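Local structure of serine hydrolase CCSP0084 (Cycloclasticus sp. P1, 4I3F) at residues V146-V151 and H279-E284. The protein is a serine hydrolase of the alpha/beta-hydrolase fold, probably cleaving carbon-carbon bonds of meta-cleavage products formed in aromatic hydrocarbon breakdown and probably acting on esters too. Numbering follows the deposited sequence.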
loop_
_atom_site.group_PDB
_atom_site.type_symbol
_atom_site.label_atom_id
_atom_site.label_comp_id
_atom_site.label_asym_id
_atom_site.label_seq_id
_atom_site.Cartn_x
_atom_site.Cartn_y
_atom_site.Cartn_z
ATOM N N VAL A 146 -2.296 8.213 6.572
ATOM C CA VAL A 146 -1.779 8.792 5.337
ATOM C C VAL A 146 -2.054 7.819 4.205
ATOM O O VAL A 146 -1.682 6.646 4.289
ATOM C CB VAL A 146 -0.268 9.047 5.424
ATOM C CG1 VAL A 146 0.291 9.427 4.034
ATOM C CG2 VAL A 146 0.026 10.153 6.426
ATOM N N LEU A 147 -2.716 8.295 3.152
ATOM C CA LEU A 147 -2.911 7.483 1.953
ATOM C C LEU A 147 -1.987 7.997 0.854
ATOM O O LEU A 147 -1.650 9.191 0.817
ATOM C CB LEU A 147 -4.365 7.540 1.477
ATOM C CG LEU A 147 -5.433 7.193 2.518
ATOM C CD1 LEU A 147 -6.843 7.261 1.902
ATOM C CD2 LEU A 147 -5.165 5.822 3.161
ATOM N N MET A 148 -1.561 7.093 -0.024
ATOM C CA MET A 148 -0.694 7.451 -1.140
ATOM C C MET A 148 -1.229 6.746 -2.370
ATOM O O MET A 148 -1.105 5.522 -2.499
ATOM C CB MET A 148 0.747 7.007 -0.878
ATOM C CG MET A 148 1.760 7.668 -1.790
ATOM S SD MET A 148 3.313 6.732 -1.881
ATOM C CE MET A 148 2.814 5.346 -2.897
ATOM N N GLY A 149 -1.848 7.513 -3.260
ATOM C CA GLY A 149 -2.461 6.960 -4.461
ATOM C C GLY A 149 -3.372 5.789 -4.165
ATOM O O GLY A 149 -3.228 4.722 -4.761
ATOM N N PRO A 150 -4.328 5.979 -3.249
ATOM C CA PRO A 150 -5.131 4.857 -2.775
ATOM C C PRO A 150 -6.218 4.403 -3.753
ATOM O O PRO A 150 -6.772 5.215 -4.492
ATOM C CB PRO A 150 -5.795 5.429 -1.512
ATOM C CG PRO A 150 -5.994 6.875 -1.841
ATOM C CD PRO A 150 -4.755 7.260 -2.647
ATOM N N VAL A 151 -6.521 3.105 -3.739
ATOM C CA VAL A 151 -7.781 2.638 -4.315
ATOM C C VAL A 151 -8.861 2.904 -3.273
ATOM O O VAL A 151 -8.542 3.246 -2.135
ATOM C CB VAL A 151 -7.736 1.147 -4.726
ATOM C CG1 VAL A 151 -6.712 0.940 -5.837
ATOM C CG2 VAL A 151 -7.415 0.239 -3.538
ATOM N N HIS A 279 3.109 7.122 -9.697
ATOM C CA HIS A 279 2.403 6.440 -8.612
ATOM C C HIS A 279 3.222 6.222 -7.335
ATOM O O HIS A 279 2.706 6.405 -6.228
ATOM C CB HIS A 279 1.835 5.098 -9.074
ATOM C CG HIS A 279 1.029 4.420 -8.012
ATOM N ND1 HIS A 279 -0.155 4.946 -7.538
ATOM C CD2 HIS A 279 1.273 3.309 -7.277
ATOM C CE1 HIS A 279 -0.627 4.163 -6.583
ATOM N NE2 HIS A 279 0.225 3.166 -6.401
ATOM N N TRP A 280 4.478 5.811 -7.484
ATOM C CA TRP A 280 5.354 5.608 -6.324
ATOM C C TRP A 280 5.907 6.931 -5.809
ATOM O O TRP A 280 7.100 7.206 -5.976
ATOM C CB TRP A 280 6.527 4.699 -6.691
ATOM C CG TRP A 280 6.173 3.244 -6.794
ATOM C CD1 TRP A 280 5.039 2.636 -6.324
ATOM C CD2 TRP A 280 6.956 2.214 -7.408
ATOM N NE1 TRP A 280 5.075 1.293 -6.612
ATOM C CE2 TRP A 280 6.239 1.008 -7.278
ATOM C CE3 TRP A 280 8.194 2.194 -8.057
ATOM C CZ2 TRP A 280 6.724 -0.208 -7.770
ATOM C CZ3 TRP A 280 8.674 0.985 -8.546
ATOM C CH2 TRP A 280 7.938 -0.196 -8.402
ATOM N N VAL A 281 5.043 7.732 -5.186
ATOM C CA VAL A 281 5.415 9.046 -4.655
ATOM C C VAL A 281 6.576 8.919 -3.677
ATOM O O VAL A 281 7.468 9.769 -3.648
ATOM C CB VAL A 281 4.224 9.717 -3.919
ATOM C CG1 VAL A 281 4.624 11.073 -3.379
ATOM C CG2 VAL A 281 3.016 9.866 -4.848
ATOM N N GLN A 282 6.568 7.841 -2.893
ATOM C CA GLN A 282 7.560 7.641 -1.841
ATOM C C GLN A 282 8.952 7.301 -2.368
ATOM O O GLN A 282 9.940 7.420 -1.637
ATOM C CB GLN A 282 7.077 6.572 -0.845
ATOM C CG GLN A 282 7.460 5.126 -1.173
ATOM C CD GLN A 282 6.649 4.487 -2.303
ATOM O OE1 GLN A 282 5.949 5.161 -3.062
ATOM N NE2 GLN A 282 6.756 3.166 -2.414
ATOM N N ILE A 283 9.032 6.872 -3.629
ATOM C CA ILE A 283 10.313 6.609 -4.272
ATOM C C ILE A 283 10.733 7.804 -5.123
ATOM O O ILE A 283 11.901 8.180 -5.136
ATOM C CB ILE A 283 10.261 5.360 -5.192
ATOM C CG1 ILE A 283 9.707 4.144 -4.452
ATOM C CG2 ILE A 283 11.650 5.056 -5.775
ATOM C CD1 ILE A 283 10.527 3.725 -3.274
ATOM N N GLU A 284 9.781 8.402 -5.837
ATOM C CA GLU A 284 10.109 9.519 -6.727
ATOM C C GLU A 284 10.533 10.740 -5.928
ATOM O O GLU A 284 11.521 11.395 -6.257
ATOM C CB GLU A 284 8.909 9.873 -7.610
ATOM C CG GLU A 284 9.206 10.894 -8.711
ATOM C CD GLU A 284 8.869 10.355 -10.094
ATOM O OE1 GLU A 284 7.910 9.563 -10.196
ATOM O OE2 GLU A 284 9.559 10.722 -11.062
#
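Met148, the last residue of strand 142-148, reaches across to the start of helix 281-284 and makes most of the apolar contact. Its CG is anti to the backbone N (chi1 -164°), and the turn about its CG-SD bond (chi3 74°) brings CE toward His279 O and Gln282 OE1. Val281 meets the shaft of this chain: its CB lies 3.7 Å from Met148 SD, the two side chains sliding past each other in opposite directions. A long, unbranched thioether suits the place because its CG and SD lie along the compact valine while its flexible end can still turn to the oxygens.

Gln282 crosses the methionine at about a right angle. Its OE1 comes to 3.1 Å from Met148 CE and 3.3 Å from Met148 SD, a close van der Waals contact with at most a weak C-H···O approach from the methyl. This oxygen is buried without a hydrogen-bonding partner in the model, whereas NE2 is held by the backbone oxygen of Asn62, a bond that supports the way the amide is turned and suits a glutamine here. CE also approaches His279 O, at 3.5 Å. Shortening Met148 to an alanine would probably open a gap beside Val281 and strip the buried OE1 of Gln282 of its SD and CE neighbours.

His279, in the loop after strand 269-274, occupies the position of the catalytic histidine in the alpha/beta-hydrolase fold. Its ND1 is hydrogen-bonded to Asp251 and its side chain touches Ser125 of the probable nucleophile elbow, consistent with a Ser-Asp-His triad.

The imidazole also meets the backbone beyond the strand: Gly149 O lies in the ring plane at its edge, 3.2 Å from His279 CE1 and 4.1 Å from both His279 ND1 and His279 NE2, facing a C-H that the two flanking nitrogens probably polarise. Glycine fits its own position doubly, since phi is positive (50°) and a CB there would run into His279 CE1.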